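Local coordinates for TetR-family transcriptional regulator (Pectobacterium atrosepticum, PDB 2HYT), which probably binds cis-regulatory DNA as a dimeric transcription factor, pairing an N-terminal helix-turn-helix domain with a helical C-terminal domain, at residues Glu102-Ile105 against Gln106-Leu110; Pro122-Gln125 against Arg126-Glu130; Leu185-Leu188 against Leu189-Leu192. All coordinates share one frame; numbering follows the deposited sequence.

In the fold
The three contacts follow one another along the all-helical C-terminal part of this TetR-family chain, each made of neighbouring turns at or near the end of one helix. Interaction 1 opens helix 103-117 and faces the N-terminal DNA-binding part, reaching R22 and S26 of helix 7-28. Interaction 2 opens the next helix, 122-141, with its centre 19 Å from that of interaction 1 and the nearest atoms about 8 Å apart. Interaction 3 lies at the C-terminal end of helix 174-190, its centre 26 Å from that of interaction 1 and 22 Å from that of interaction 2. Interactions 2 and 3 both touch the second subunit, whereas interaction 1 does not; it holds an ethanediol, probably from the crystallisation liquor.

Interaction 1: Glu102-Ile105 against Gln106-Leu110. With EDO (1,2-ethanediol), chain D.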
loop_
_atom_site.group_PDB
_atom_site.type_symbol
_atom_site.label_atom_id
_atom_site.label_comp_id
_atom_site.label_asym_id
_atom_site.label_seq_id
_atom_site.Cartn_x
_atom_site.Cartn_y
_atom_site.Cartn_z
ATOM N N GLU A 102 -18.639 1.576 2.375
ATOM C CA GLU A 102 -19.643 0.970 1.509
ATOM C C GLU A 102 -19.440 -0.535 1.536
ATOM O O GLU A 102 -18.326 -1.024 1.366
ATOM C CB GLU A 102 -19.514 1.516 0.069
ATOM C CG GLU A 102 -19.726 3.020 0.010
ATOM C CD GLU A 102 -19.676 3.586 -1.387
ATOM O OE1 GLU A 102 -19.541 2.791 -2.364
ATOM O OE2 GLU A 102 -19.795 4.838 -1.518
ATOM N N PRO A 103 -20.505 -1.303 1.781
ATOM C CA PRO A 103 -20.262 -2.745 1.995
ATOM C C PRO A 103 -19.448 -3.486 0.934
ATOM O O PRO A 103 -18.598 -4.316 1.292
ATOM C CB PRO A 103 -21.690 -3.321 2.138
ATOM C CG PRO A 103 -22.468 -2.215 2.610
ATOM C CD PRO A 103 -21.907 -0.945 2.018
ATOM N N GLU A 104 -19.664 -3.236 -0.363
ATOM C CA GLU A 104 -18.902 -3.970 -1.340
ATOM C C GLU A 104 -17.406 -3.644 -1.324
ATOM O O GLU A 104 -16.566 -4.526 -1.411
ATOM C CB GLU A 104 -19.436 -3.728 -2.760
ATOM C CG GLU A 104 -18.702 -4.574 -3.755
ATOM C CD GLU A 104 -19.384 -4.608 -5.090
ATOM O OE1 GLU A 104 -19.713 -3.512 -5.573
ATOM O OE2 GLU A 104 -19.530 -5.720 -5.652
ATOM N N ILE A 105 -17.093 -2.359 -1.272
ATOM C CA ILE A 105 -15.711 -1.906 -1.243
ATOM C C ILE A 105 -15.055 -2.350 0.042
ATOM O O ILE A 105 -13.941 -2.876 0.042
ATOM C CB ILE A 105 -15.672 -0.363 -1.471
ATOM C CG1 ILE A 105 -16.168 -0.077 -2.899
ATOM C CG2 ILE A 105 -14.261 0.208 -1.240
ATOM C CD1 ILE A 105 -16.343 1.413 -3.216
ATOM N N GLN A 106 -15.732 -2.129 1.159
ATOM C CA GLN A 106 -15.207 -2.508 2.433
ATOM C C GLN A 106 -14.794 -3.958 2.453
ATOM O O GLN A 106 -13.746 -4.323 2.977
ATOM C CB GLN A 106 -16.263 -2.234 3.512
ATOM C CG GLN A 106 -15.842 -2.591 4.880
ATOM C CD GLN A 106 -16.983 -2.379 5.866
ATOM O OE1 GLN A 106 -18.045 -3.007 5.737
ATOM N NE2 GLN A 106 -16.803 -1.453 6.786
ATOM N N ARG A 107 -15.686 -4.819 1.966
ATOM C CA ARG A 107 -15.492 -6.249 2.096
ATOM C C ARG A 107 -14.635 -6.791 0.976
ATOM O O ARG A 107 -13.538 -7.297 1.227
ATOM C CB ARG A 107 -16.842 -6.918 2.137
ATOM C CG ARG A 107 -17.519 -6.704 3.504
ATOM C CD ARG A 107 -18.735 -7.610 3.647
ATOM N NE ARG A 107 -19.830 -7.151 2.814
ATOM C CZ ARG A 107 -20.925 -7.856 2.510
ATOM N NH1 ARG A 107 -21.084 -9.105 2.938
ATOM N NH2 ARG A 107 -21.871 -7.292 1.758
ATOM N N ILE A 108 -15.107 -6.627 -0.264
ATOM C CA ILE A 108 -14.434 -7.249 -1.417
ATOM C C ILE A 108 -13.021 -6.686 -1.666
ATOM O O ILE A 108 -12.071 -7.437 -1.873
ATOM C CB ILE A 108 -15.266 -7.108 -2.692
ATOM C CG1 ILE A 108 -16.608 -7.841 -2.525
ATOM C CG2 ILE A 108 -14.465 -7.637 -3.914
ATOM C CD1 ILE A 108 -16.446 -9.339 -2.311
ATOM N N VAL A 109 -12.885 -5.358 -1.637
ATOM C CA VAL A 109 -11.619 -4.702 -1.957
ATOM C C VAL A 109 -10.736 -4.614 -0.711
ATOM O O VAL A 109 -9.602 -5.022 -0.726
ATOM C CB VAL A 109 -11.843 -3.306 -2.568
ATOM C CG1 VAL A 109 -10.514 -2.525 -2.768
ATOM C CG2 VAL A 109 -12.643 -3.385 -3.860
ATOM N N LEU A 110 -11.257 -4.062 0.388
ATOM C CA LEU A 110 -10.386 -3.699 1.512
ATOM C C LEU A 110 -10.136 -4.790 2.516
ATOM O O LEU A 110 -9.249 -4.650 3.385
ATOM C CB LEU A 110 -10.930 -2.419 2.177
ATOM C CG LEU A 110 -11.016 -1.170 1.300
ATOM C CD1 LEU A 110 -11.780 -0.090 2.054
ATOM C CD2 LEU A 110 -9.631 -0.650 0.894
HETATM C C1 EDO D . -18.141 0.559 -6.945
HETATM O O1 EDO D . -18.607 1.911 -7.054
HETATM C C2 EDO D . -19.300 -0.247 -6.355
HETATM O O2 EDO D . -18.916 -0.915 -5.161
#
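E102 and Q106 join across the first turn of helix 103-117, where E102 occupies the N-cap position and P103 begins the helix. Among the backbone bonds, Q106 N donates to E102 O at 2.8 Å, almost straight on, with a C=O...N angle of 176°. R107 N and I108 N continue the series to P103 O and E104 O. The next turn widens to a pi-type turn: L110 N reaches back five residues to I105 O at 3.0 Å, while V109 N makes a weaker bond to the same oxygen.

The polar side chains lead out of this turn. R107 is bent at chi3 (-73°), which folds its guanidinium back so that P103 O lies at its edge, near its plane; the NE bond to that oxygen is long at 3.4 Å and weak, and NH2 is hydrogen-bonded to S26 O of helix 7-28. E104 is extended beyond CG, and its OE1 accepts from O2 of an ethanediol, probably from the crystallisation liquor, at 2.7 Å while also forming a salt bridge with R22. The diol is hydrogen-bonded to R74 as well, and R74 in turn pairs with the carboxylate of E102.

Apolar contacts are looser. I105 CG2 and L110 CD1 stand 4.1 Å apart, their side chains alongside and pointing the same way, and E104 CG passes I108 CG1 at the same separation.

The E104-R22 and R107-S26 bonds thus tie this helix start to helix 7-28 of the N-terminal part, and E102-R74 joins it to helix 56-81, which is consistent with the interdomain coupling expected of TetR-family regulators.

Interaction 2: Pro122-Gln125 against Arg126-Glu130; sequences PDSQ and RHCVE
R126 folds back over the first turn of helix 122-141, and the tight part of the contact lies beneath its guanidinium. P122 O sits 3.6 Å from the guanidinium plane, over its centre, while accepting the helical bond from R126 N at 2.9 Å. Rotation about the CG-CD bond (chi3 -72°) doubles the chain over this oxygen and brings NH1 within 3.6 Å of P122 CB. NH2 forms a salt bridge with D123 OD1 at 2.8 Å, from the anti side and 24° out of the carboxylate plane; with the planes 77° apart, the pair is joined by one bond rather than a two-pronged one. A water in the guanidinium plane accepts from NE at 2.8 Å and returns a weak bond to D123 OD1.

The other flank is looser: the exposed imidazole of H127 leads away from the turn, with only a weak water link at ND1.

Q125 OE1 accepts from R114 of the second subunit while its NE2 holds A120 O. D123 and E170 of the second subunit divide the positive charge of R126 and probably fix the rotation of its guanidinium, one group serving both an intrahelical salt bridge (NH2) and an intersubunit one (NH1).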
loop_
_atom_site.group_PDB
_atom_site.type_symbol
_atom_site.label_atom_id
_atom_site.label_comp_id
_atom_site.label_asym_id
_atom_site.label_seq_id
_atom_site.Cartn_x
_atom_site.Cartn_y
_atom_site.Cartn_z
ATOM N N PRO A 122 0.277 -3.464 -8.579
ATOM C CA PRO A 122 1.092 -2.320 -8.985
ATOM C C PRO A 122 0.519 -1.578 -10.198
ATOM O O PRO A 122 0.556 -0.336 -10.247
ATOM C CB PRO A 122 2.454 -2.955 -9.276
ATOM C CG PRO A 122 2.504 -4.122 -8.299
ATOM C CD PRO A 122 1.108 -4.660 -8.338
ATOM N N ASP A 123 -0.041 -2.301 -11.164
ATOM C CA ASP A 123 -0.645 -1.638 -12.320
ATOM C C ASP A 123 -1.813 -0.745 -11.905
ATOM O O ASP A 123 -1.945 0.392 -12.401
ATOM C CB ASP A 123 -1.163 -2.648 -13.339
ATOM C CG ASP A 123 -0.085 -3.186 -14.262
ATOM O OD1 ASP A 123 1.076 -2.687 -14.277
ATOM O OD2 ASP A 123 -0.447 -4.129 -15.011
ATOM N N SER A 124 -2.687 -1.283 -11.041
ATOM C CA SER A 124 -3.854 -0.546 -10.546
ATOM C C SER A 124 -3.416 0.698 -9.776
ATOM O O SER A 124 -4.007 1.774 -9.899
ATOM C CB SER A 124 -4.717 -1.416 -9.633
ATOM O OG SER A 124 -5.787 -0.655 -9.105
ATOM N N GLN A 125 -2.378 0.534 -8.977
ATOM C CA GLN A 125 -1.801 1.647 -8.236
ATOM C C GLN A 125 -1.287 2.746 -9.186
ATOM O O GLN A 125 -1.581 3.940 -9.011
ATOM C CB GLN A 125 -0.657 1.144 -7.383
ATOM C CG GLN A 125 -1.117 0.194 -6.265
ATOM C CD GLN A 125 0.057 -0.362 -5.504
ATOM O OE1 GLN A 125 0.929 0.369 -5.098
ATOM N NE2 GLN A 125 0.074 -1.647 -5.305
ATOM N N ARG A 126 -0.554 2.347 -10.224
ATOM C CA ARG A 126 -0.005 3.327 -11.161
ATOM C C ARG A 126 -1.146 4.033 -11.865
ATOM O O ARG A 126 -1.069 5.240 -12.120
ATOM C CB ARG A 126 0.937 2.638 -12.147
ATOM C CG ARG A 126 2.281 2.312 -11.479
ATOM C CD ARG A 126 3.360 1.788 -12.421
ATOM N NE ARG A 126 3.084 0.421 -12.862
ATOM C CZ ARG A 126 3.571 -0.678 -12.284
ATOM N NH1 ARG A 126 4.367 -0.608 -11.228
ATOM N NH2 ARG A 126 3.244 -1.862 -12.764
ATOM N N HIS A 127 -2.201 3.300 -12.185
ATOM C CA HIS A 127 -3.372 3.908 -12.786
ATOM C C HIS A 127 -4.046 4.997 -11.894
ATOM O O HIS A 127 -4.410 6.072 -12.358
ATOM C CB HIS A 127 -4.373 2.813 -13.125
ATOM C CG HIS A 127 -5.442 3.255 -14.061
ATOM N ND1 HIS A 127 -6.728 3.527 -13.648
ATOM C CD2 HIS A 127 -5.412 3.490 -15.396
ATOM C CE1 HIS A 127 -7.447 3.908 -14.691
ATOM N NE2 HIS A 127 -6.676 3.887 -15.763
ATOM N N CYS A 128 -4.195 4.701 -10.615
ATOM C CA CYS A 128 -4.793 5.623 -9.674
ATOM C C CYS A 128 -3.890 6.848 -9.562
ATOM O O CYS A 128 -4.366 7.997 -9.458
ATOM C CB CYS A 128 -4.935 4.974 -8.297
ATOM S SG CYS A 128 -6.153 3.682 -8.164
ATOM N N VAL A 129 -2.590 6.584 -9.525
ATOM C CA VAL A 129 -1.642 7.698 -9.410
ATOM C C VAL A 129 -1.723 8.608 -10.638
ATOM O O VAL A 129 -1.679 9.825 -10.493
ATOM C CB VAL A 129 -0.229 7.189 -9.152
ATOM C CG1 VAL A 129 0.813 8.272 -9.338
ATOM C CG2 VAL A 129 -0.170 6.544 -7.732
ATOM N N GLU A 130 -1.819 8.034 -11.834
ATOM C CA GLU A 130 -1.905 8.845 -13.043
ATOM C C GLU A 130 -3.152 9.741 -13.032
ATOM O O GLU A 130 -3.084 10.889 -13.447
ATOM C CB GLU A 130 -1.853 7.944 -14.270
ATOM C CG GLU A 130 -0.464 7.379 -14.465
ATOM C CD GLU A 130 -0.392 6.189 -15.408
ATOM O OE1 GLU A 130 -1.455 5.759 -15.920
ATOM O OE2 GLU A 130 0.738 5.678 -15.615
HETATM O O HOH W 1 1.465 0.485 -15.134
HETATM O O HOH W 2 -7.131 1.524 -10.850
#

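Interaction 3: Leu185-Leu188 against Leu189-Leu192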
loop_
_atom_site.group_PDB
_atom_site.type_symbol
_atom_site.label_atom_id
_atom_site.label_comp_id
_atom_site.label_asym_id
_atom_site.label_seq_id
_atom_site.Cartn_x
_atom_site.Cartn_y
_atom_site.Cartn_z
ATOM N N LEU A 185 -6.638 13.751 7.466
ATOM C CA LEU A 185 -6.367 14.024 6.051
ATOM C C LEU A 185 -6.341 15.535 5.769
ATOM O O LEU A 185 -5.479 16.046 5.028
ATOM C CB LEU A 185 -7.417 13.341 5.197
ATOM C CG LEU A 185 -7.377 13.625 3.698
ATOM C CD1 LEU A 185 -6.102 13.061 3.050
ATOM C CD2 LEU A 185 -8.641 13.017 3.053
ATOM N N GLU A 186 -7.300 16.245 6.338
ATOM C CA GLU A 186 -7.402 17.686 6.117
ATOM C C GLU A 186 -6.123 18.415 6.551
ATOM O O GLU A 186 -5.708 19.371 5.911
ATOM C CB GLU A 186 -8.631 18.288 6.808
ATOM C CG GLU A 186 -9.974 17.779 6.292
ATOM C CD GLU A 186 -10.374 18.264 4.898
ATOM O OE1 GLU A 186 -9.548 18.816 4.121
ATOM O OE2 GLU A 186 -11.565 18.048 4.572
ATOM N N LEU A 187 -5.478 17.965 7.638
ATOM C CA LEU A 187 -4.215 18.550 8.067
ATOM C C LEU A 187 -3.104 18.276 7.077
ATOM O O LEU A 187 -2.250 19.118 6.821
ATOM C CB LEU A 187 -3.777 17.981 9.426
ATOM C CG LEU A 187 -4.665 18.329 10.594
ATOM C CD1 LEU A 187 -4.047 17.575 11.797
ATOM C CD2 LEU A 187 -4.725 19.862 10.827
ATOM N N LEU A 188 -3.064 17.067 6.537
ATOM C CA LEU A 188 -2.062 16.804 5.499
ATOM C C LEU A 188 -2.287 17.618 4.237
ATOM O O LEU A 188 -1.344 18.098 3.594
ATOM C CB LEU A 188 -2.054 15.351 5.096
ATOM C CG LEU A 188 -1.277 14.366 5.946
ATOM C CD1 LEU A 188 -1.369 13.039 5.247
ATOM C CD2 LEU A 188 0.187 14.803 6.155
ATOM N N LEU A 189 -3.534 17.773 3.843
ATOM C CA LEU A 189 -3.802 18.432 2.562
ATOM C C LEU A 189 -3.584 19.928 2.641
ATOM O O LEU A 189 -3.236 20.573 1.656
ATOM C CB LEU A 189 -5.231 18.148 2.098
ATOM C CG LEU A 189 -5.561 16.680 1.815
ATOM C CD1 LEU A 189 -6.968 16.581 1.252
ATOM C CD2 LEU A 189 -4.544 16.016 0.850
ATOM N N ARG A 190 -3.797 20.522 3.799
ATOM C CA ARG A 190 -3.781 21.976 3.849
ATOM C C ARG A 190 -2.414 22.581 3.514
ATOM O O ARG A 190 -2.342 23.732 3.006
ATOM C CB ARG A 190 -4.340 22.467 5.181
ATOM C CG ARG A 190 -3.392 22.319 6.326
ATOM C CD ARG A 190 -4.134 22.674 7.602
ATOM N NE ARG A 190 -3.229 22.546 8.746
ATOM C CZ ARG A 190 -3.511 22.973 9.974
ATOM N NH1 ARG A 190 -4.669 23.565 10.240
ATOM N NH2 ARG A 190 -2.616 22.819 10.944
ATOM N N GLY A 191 -1.347 21.804 3.719
ATOM C CA GLY A 191 0.016 22.259 3.432
ATOM C C GLY A 191 0.295 22.359 1.947
ATOM O O GLY A 191 1.230 23.028 1.524
ATOM N N LEU A 192 -0.518 21.689 1.132
ATOM C CA LEU A 192 -0.338 21.795 -0.319
ATOM C C LEU A 192 -0.651 23.163 -0.874
ATOM O O LEU A 192 -0.171 23.496 -1.970
ATOM C CB LEU A 192 -1.207 20.780 -1.016
ATOM C CG LEU A 192 -0.940 19.341 -0.566
ATOM C CD1 LEU A 192 -1.744 18.430 -1.483
ATOM C CD2 LEU A 192 0.516 18.998 -0.556
#
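L185 and L189 meet one turn apart on helix 174-190, near the C-terminal end of the helical ligand-binding-type domain of the TetR fold. The two leucines cross at an angle, with L185 CG 3.9 Å from L189 CD1; CG of L185 lies anti to its backbone nitrogen (chi1 174°), which swings the branch up the helix toward L189. The helical bond from L189 N to L185 O, 2.9 Å long, runs beside this contact. One residue further, R190 N bonds to E186 O, and the R190 side chain runs alongside L187.

Around this first shell, L185 packs on C93 and L97 and L189 on F89, all of helix 85-98, and L161 of helix 150-170 also touches L185. E186 joins helix 85-98 too through salt bridges, OE1 to R90 NE and OE2 to R94 NH1.

Across the dimer, L187 and L188 pack on L192 of the second subunit, and R190 NE donates to G191 O of that subunit, while R190 NE of the second subunit donates to G191 O of this chain in turn. That bond helps hold the guanidinium in place, with L187 CD2 over the centre of one face, 3.4 Å from R190 CZ.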